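Local coordinates for protein exopolyphosphatase (Aquifex aeolicus, PDB 1T6C) that probably hydrolyses phosphoanhydride bonds, as an actin-like exopolyphosphatase/guanosine pentaphosphate phosphohydrolase of the Ppx/GppA family, and binds calcium in this crystal, at residues T150-G155 with E286-D291; L166-V171 with E193-E198. One frame throughout, in Å; residues are numbered along the deposited sequence.

Interaction 1. Residues T150-G155 with E286-D291. With CA (calcium ion), chain C.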
loop_
_atom_site.group_PDB
_atom_site.type_symbol
_atom_site.label_atom_id
_atom_site.label_comp_id
_atom_site.label_asym_id
_atom_site.label_seq_id
_atom_site.Cartn_x
_atom_site.Cartn_y
_atom_site.Cartn_z
ATOM N N THR A 150 1.456 -4.691 7.494
ATOM C CA THR A 150 1.303 -3.322 7.858
ATOM C C THR A 150 2.629 -2.818 8.378
ATOM O O THR A 150 3.193 -3.390 9.346
ATOM C CB THR A 150 0.180 -3.126 8.898
ATOM O OG1 THR A 150 -1.099 -3.477 8.341
ATOM C CG2 THR A 150 0.034 -1.669 9.207
ATOM N N GLU A 151 3.146 -1.778 7.718
ATOM C CA GLU A 151 4.372 -1.162 8.140
ATOM C C GLU A 151 4.066 0.048 9.017
ATOM O O GLU A 151 3.136 0.810 8.732
ATOM C CB GLU A 151 5.214 -0.680 6.981
ATOM C CG GLU A 151 5.968 -1.777 6.289
ATOM C CD GLU A 151 5.065 -2.716 5.509
ATOM O OE1 GLU A 151 4.356 -2.230 4.633
ATOM O OE2 GLU A 151 5.054 -3.919 5.814
ATOM N N TYR A 152 4.876 0.186 10.056
ATOM C CA TYR A 152 4.871 1.345 10.945
ATOM C C TYR A 152 6.200 2.084 10.760
ATOM O O TYR A 152 7.256 1.558 11.121
ATOM C CB TYR A 152 4.700 0.889 12.417
ATOM C CG TYR A 152 3.320 0.346 12.657
ATOM C CD1 TYR A 152 2.982 -0.944 12.209
ATOM C CD2 TYR A 152 2.333 1.119 13.233
ATOM C CE1 TYR A 152 1.687 -1.429 12.349
ATOM C CE2 TYR A 152 1.036 0.657 13.359
ATOM C CZ TYR A 152 0.719 -0.608 12.937
ATOM O OH TYR A 152 -0.571 -1.073 13.024
ATOM N N VAL A 153 6.146 3.267 10.171
ATOM C CA VAL A 153 7.348 3.994 9.771
ATOM C C VAL A 153 7.395 5.282 10.540
ATOM O O VAL A 153 6.547 6.150 10.359
ATOM C CB VAL A 153 7.390 4.298 8.269
ATOM C CG1 VAL A 153 8.799 4.699 7.864
ATOM C CG2 VAL A 153 6.958 3.075 7.479
ATOM N N PHE A 154 8.425 5.401 11.372
ATOM C CA PHE A 154 8.590 6.536 12.256
ATOM C C PHE A 154 9.664 7.473 11.738
ATOM O O PHE A 154 10.735 7.056 11.300
ATOM C CB PHE A 154 9.001 6.045 13.634
ATOM C CG PHE A 154 8.007 5.144 14.279
ATOM C CD1 PHE A 154 6.993 5.660 15.087
ATOM C CD2 PHE A 154 8.096 3.796 14.086
ATOM C CE1 PHE A 154 6.088 4.808 15.701
ATOM C CE2 PHE A 154 7.177 2.924 14.707
ATOM C CZ PHE A 154 6.187 3.433 15.488
ATOM N N GLY A 155 9.363 8.745 11.794
ATOM C CA GLY A 155 10.355 9.756 11.460
ATOM C C GLY A 155 9.936 11.164 11.784
ATOM O O GLY A 155 8.957 11.405 12.463
ATOM N N GLU A 286 -5.953 3.265 19.310
ATOM C CA GLU A 286 -6.091 2.968 20.752
ATOM C C GLU A 286 -4.721 2.767 21.410
ATOM O O GLU A 286 -4.391 3.348 22.465
ATOM C CB GLU A 286 -6.985 1.739 20.951
ATOM C CG GLU A 286 -7.203 1.386 22.413
ATOM C CD GLU A 286 -7.964 0.103 22.666
ATOM O OE1 GLU A 286 -8.415 -0.559 21.729
ATOM O OE2 GLU A 286 -8.107 -0.243 23.858
ATOM N N ILE A 287 -3.901 1.931 20.812
ATOM C CA ILE A 287 -2.613 1.596 21.399
ATOM C C ILE A 287 -1.676 2.781 21.435
ATOM O O ILE A 287 -0.958 2.962 22.406
ATOM C CB ILE A 287 -1.967 0.429 20.628
ATOM C CG1 ILE A 287 -2.816 -0.831 20.766
ATOM C CG2 ILE A 287 -0.505 0.222 21.051
ATOM C CD1 ILE A 287 -2.727 -1.484 22.057
ATOM N N PHE A 288 -1.655 3.584 20.375
ATOM C CA PHE A 288 -0.795 4.756 20.330
ATOM C C PHE A 288 -1.365 5.930 21.130
ATOM O O PHE A 288 -0.747 6.977 21.218
ATOM C CB PHE A 288 -0.589 5.186 18.891
ATOM C CG PHE A 288 0.465 4.424 18.180
ATOM C CD1 PHE A 288 0.227 3.124 17.729
ATOM C CD2 PHE A 288 1.705 4.992 17.958
ATOM C CE1 PHE A 288 1.227 2.401 17.036
ATOM C CE2 PHE A 288 2.681 4.284 17.269
ATOM C CZ PHE A 288 2.435 3.000 16.817
ATOM N N GLU A 289 -2.570 5.753 21.647
ATOM C CA GLU A 289 -3.279 6.769 22.422
ATOM C C GLU A 289 -3.474 8.065 21.634
ATOM O O GLU A 289 -3.258 9.165 22.137
ATOM C CB GLU A 289 -2.583 6.970 23.765
ATOM C CG GLU A 289 -2.518 5.718 24.628
ATOM C CD GLU A 289 -1.779 6.007 25.925
ATOM O OE1 GLU A 289 -2.357 6.714 26.765
ATOM O OE2 GLU A 289 -0.618 5.559 26.084
ATOM N N LYS A 290 -3.869 7.918 20.352
ATOM C CA LYS A 290 -4.109 9.057 19.483
ATOM C C LYS A 290 -5.556 9.085 19.042
ATOM O O LYS A 290 -6.155 8.058 18.750
ATOM C CB LYS A 290 -3.164 9.019 18.266
ATOM C CG LYS A 290 -1.688 9.014 18.643
ATOM C CD LYS A 290 -1.201 10.443 19.007
ATOM C CE LYS A 290 -1.080 11.313 17.744
ATOM N NZ LYS A 290 -1.938 12.537 17.737
ATOM N N ASP A 291 -6.135 10.268 18.985
ATOM C CA ASP A 291 -7.549 10.349 18.717
ATOM C C ASP A 291 -7.885 10.373 17.229
ATOM O O ASP A 291 -9.045 10.292 16.877
ATOM C CB ASP A 291 -8.146 11.579 19.368
ATOM C CG ASP A 291 -8.226 11.462 20.881
ATOM O OD1 ASP A 291 -8.305 10.333 21.443
ATOM O OD2 ASP A 291 -8.206 12.488 21.571
HETATM CA CA CA C . 1.955 -2.965 3.708
HETATM O O HOH W 1 1.152 -1.394 1.593
HETATM O O HOH W 2 4.230 -3.725 2.324
#
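F288, on the last turn of helix 274-288, pushes the far end of its ring against two aromatic side chains of strand 149-156, Y152 and F154. This is helix-on-sheet packing in the actin-like fold of the Ppx/GppA family, made here by three buried rings. F154 comes from the opposite direction, and the two phenylalanines meet edge to edge: F154 CE1 lies 3.8 Å from F288 CE2, in the plane of the F288 ring. The second neighbour is Y152, whose CD2 sits 4.0 Å from F288 CZ, the rings meeting at a slant. The F288 side chain leaves its backbone toward the strand, and with CG anti to the carbonyl carbon (chi1 -82°) the ring is set so that CE2 and CZ meet F154 and Y152, although F288 CA and Y152 CA are 11.5 Å apart. A serine in its place would probably open a gap at the helix end, leaving the F154 edge and the Y152 ring without their common partner.

Further out, the tyrosine hydroxyl OH is hydrogen-bonded to T284 OG1 one turn back on the same helix, tying the strand to it by a polar link as well. V202 touches both Y152 and F288. The helix is closed by a Schellman motif, with E289 at positive phi (58°) and E289 N bonded to E286 O at 3.1 Å. On strand 149-156 E151 belongs to the calcium site with D144, G146 and S149, and its OE1 stands 2.7 Å from the calcium ion.

Interaction 2. Residues L166-V171 with E193-E198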
loop_
_atom_site.group_PDB
_atom_site.type_symbol
_atom_site.label_atom_id
_atom_site.label_comp_id
_atom_site.label_asym_id
_atom_site.label_seq_id
_atom_site.Cartn_x
_atom_site.Cartn_y
_atom_site.Cartn_z
ATOM N N LEU A 166 4.886 -5.438 10.361
ATOM C CA LEU A 166 4.137 -6.500 11.032
ATOM C C LEU A 166 3.426 -7.322 9.957
ATOM O O LEU A 166 2.685 -6.781 9.132
ATOM C CB LEU A 166 3.119 -5.939 12.023
ATOM C CG LEU A 166 3.632 -5.009 13.114
ATOM C CD1 LEU A 166 2.489 -4.647 14.037
ATOM C CD2 LEU A 166 4.806 -5.592 13.861
ATOM N N PRO A 167 3.653 -8.624 9.952
ATOM C CA PRO A 167 3.078 -9.517 8.944
ATOM C C PRO A 167 1.597 -9.888 9.228
ATOM O O PRO A 167 1.201 -11.050 9.236
ATOM C CB PRO A 167 4.040 -10.692 8.988
ATOM C CG PRO A 167 4.414 -10.759 10.438
ATOM C CD PRO A 167 4.549 -9.338 10.885
ATOM N N ILE A 168 0.778 -8.874 9.457
ATOM C CA ILE A 168 -0.597 -9.041 9.922
ATOM C C ILE A 168 -1.564 -8.827 8.753
ATOM O O ILE A 168 -2.520 -8.028 8.837
ATOM C CB ILE A 168 -0.911 -8.089 11.101
ATOM C CG1 ILE A 168 -0.619 -6.619 10.739
ATOM C CG2 ILE A 168 -0.135 -8.552 12.312
ATOM C CD1 ILE A 168 -1.010 -5.613 11.813
ATOM N N GLY A 169 -1.316 -9.540 7.661
ATOM C CA GLY A 169 -2.091 -9.342 6.452
ATOM C C GLY A 169 -3.560 -9.629 6.677
ATOM O O GLY A 169 -3.921 -10.565 7.414
ATOM N N ILE A 170 -4.412 -8.811 6.075
ATOM C CA ILE A 170 -5.846 -8.895 6.352
ATOM C C ILE A 170 -6.525 -10.156 5.799
ATOM O O ILE A 170 -7.510 -10.609 6.360
ATOM C CB ILE A 170 -6.577 -7.606 5.999
ATOM C CG1 ILE A 170 -6.508 -7.267 4.520
ATOM C CG2 ILE A 170 -6.029 -6.446 6.852
ATOM C CD1 ILE A 170 -7.366 -6.052 4.084
ATOM N N VAL A 171 -6.019 -10.760 4.735
ATOM C CA VAL A 171 -6.552 -12.025 4.293
ATOM C C VAL A 171 -6.320 -13.087 5.373
ATOM O O VAL A 171 -7.250 -13.860 5.728
ATOM C CB VAL A 171 -5.911 -12.422 2.918
ATOM C CG1 VAL A 171 -6.274 -13.834 2.526
ATOM C CG2 VAL A 171 -6.375 -11.473 1.867
ATOM N N GLU A 193 -7.558 -9.009 20.672
ATOM C CA GLU A 193 -6.552 -9.468 21.610
ATOM C C GLU A 193 -5.223 -9.676 20.883
ATOM O O GLU A 193 -4.150 -9.347 21.409
ATOM C CB GLU A 193 -6.992 -10.768 22.295
ATOM C CG GLU A 193 -8.166 -10.659 23.241
ATOM C CD GLU A 193 -8.691 -12.021 23.745
ATOM O OE1 GLU A 193 -8.283 -13.088 23.235
ATOM O OE2 GLU A 193 -9.522 -12.023 24.678
ATOM N N PHE A 194 -5.282 -10.282 19.695
ATOM C CA PHE A 194 -4.079 -10.533 18.920
ATOM C C PHE A 194 -3.449 -9.210 18.508
ATOM O O PHE A 194 -2.235 -9.032 18.610
ATOM C CB PHE A 194 -4.386 -11.406 17.692
ATOM C CG PHE A 194 -3.295 -11.380 16.673
ATOM C CD1 PHE A 194 -2.121 -12.093 16.889
ATOM C CD2 PHE A 194 -3.386 -10.586 15.558
ATOM C CE1 PHE A 194 -1.088 -12.042 15.980
ATOM C CE2 PHE A 194 -2.344 -10.518 14.642
ATOM C CZ PHE A 194 -1.200 -11.272 14.837
ATOM N N LEU A 195 -4.262 -8.265 18.051
ATOM C CA LEU A 195 -3.721 -7.008 17.579
ATOM C C LEU A 195 -3.109 -6.234 18.750
ATOM O O LEU A 195 -2.075 -5.613 18.580
ATOM C CB LEU A 195 -4.783 -6.185 16.870
ATOM C CG LEU A 195 -5.195 -6.597 15.481
ATOM C CD1 LEU A 195 -6.282 -5.685 14.982
ATOM C CD2 LEU A 195 -4.003 -6.602 14.533
ATOM N N GLU A 196 -3.674 -6.354 19.951
ATOM C CA GLU A 196 -3.110 -5.693 21.147
ATOM C C GLU A 196 -1.709 -6.264 21.408
ATOM O O GLU A 196 -0.781 -5.512 21.649
ATOM C CB GLU A 196 -4.037 -5.939 22.349
ATOM C CG GLU A 196 -3.506 -5.388 23.666
ATOM C CD GLU A 196 -4.103 -4.053 24.029
ATOM O OE1 GLU A 196 -5.359 -3.880 23.961
ATOM O OE2 GLU A 196 -3.304 -3.159 24.402
ATOM N N LYS A 197 -1.569 -7.589 21.312
ATOM C CA LYS A 197 -0.284 -8.299 21.527
ATOM C C LYS A 197 0.776 -7.811 20.541
ATOM O O LYS A 197 1.923 -7.494 20.934
ATOM C CB LYS A 197 -0.458 -9.809 21.378
ATOM C CG LYS A 197 0.858 -10.674 21.320
ATOM C CD LYS A 197 0.628 -12.177 20.920
ATOM C CE LYS A 197 1.937 -12.797 20.366
ATOM N NZ LYS A 197 2.634 -13.807 21.209
ATOM N N GLU A 198 0.395 -7.684 19.279
ATOM C CA GLU A 198 1.358 -7.314 18.238
ATOM C C GLU A 198 1.640 -5.825 18.215
ATOM O O GLU A 198 2.804 -5.420 18.087
ATOM C CB GLU A 198 0.922 -7.843 16.867
ATOM C CG GLU A 198 0.871 -9.366 16.797
ATOM C CD GLU A 198 2.201 -10.055 17.133
ATOM O OE1 GLU A 198 2.916 -10.462 16.199
ATOM O OE2 GLU A 198 2.515 -10.232 18.336
#
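I168 sets both of its branches against side chains of helix 185-199, and the apolar contacts of this pair are mostly its work. I168 CG2 sits at the edge of the F194 ring, near its plane, 3.8 Å from F194 CE2 and almost as close to CZ. The other branch crosses L195 at a slant, I168 CD1 lying 4.2 Å from L195 CD2. CG1 stands between the backbone N and the carbonyl carbon (chi1 55°), the crowded position, while CG2 lies anti to the carbonyl carbon; that spread lets one isoleucine meet two successive helix residues. F194 has its CG anti to the backbone N (chi1 164°), which brings the ring's CE2-CZ edge to the methyl.

The linker between strand 159-166 and helix 170-177 turns here: P167 is the centre of an inverse gamma turn, closed by a weak bond from I168 N to L166 O at 2.9 Å, and G169 takes the N-cap position of the helix that follows. This connection from the edge strand of the six-stranded sheet places I168 against helix 185-199.

One apolar group also meets a polar one: L166 CD1 lies 4.1 Å from the backbone O of E198, in van der Waals contact. The carboxylate of E198 has its salt bridge with K201, from OE2 to NZ.

Interaction 1 sets a helix end on a strand of the six-stranded sheet, interaction 2 the loop after strand 159-166 on a helix, and they adjoin, their centres 13 Å apart. Interaction 1 is the buried one and purely aromatic across its segments; interaction 2 is partly buried, built from aliphatic branches, one phenylalanine edge and the backbone O of E198. They share no segment, but their strands are neighbours: T150 O accepts a probable hydrogen bond from L166 N at 2.8 Å, and Y152 CE1 packs on L166 CD1 at 3.7 Å. Their helices meet too, with I287 packing on L199 of helix 185-199. I280 of helix 274-288 touches both Y152 and I168, while E151 brings interaction 1 to the calcium.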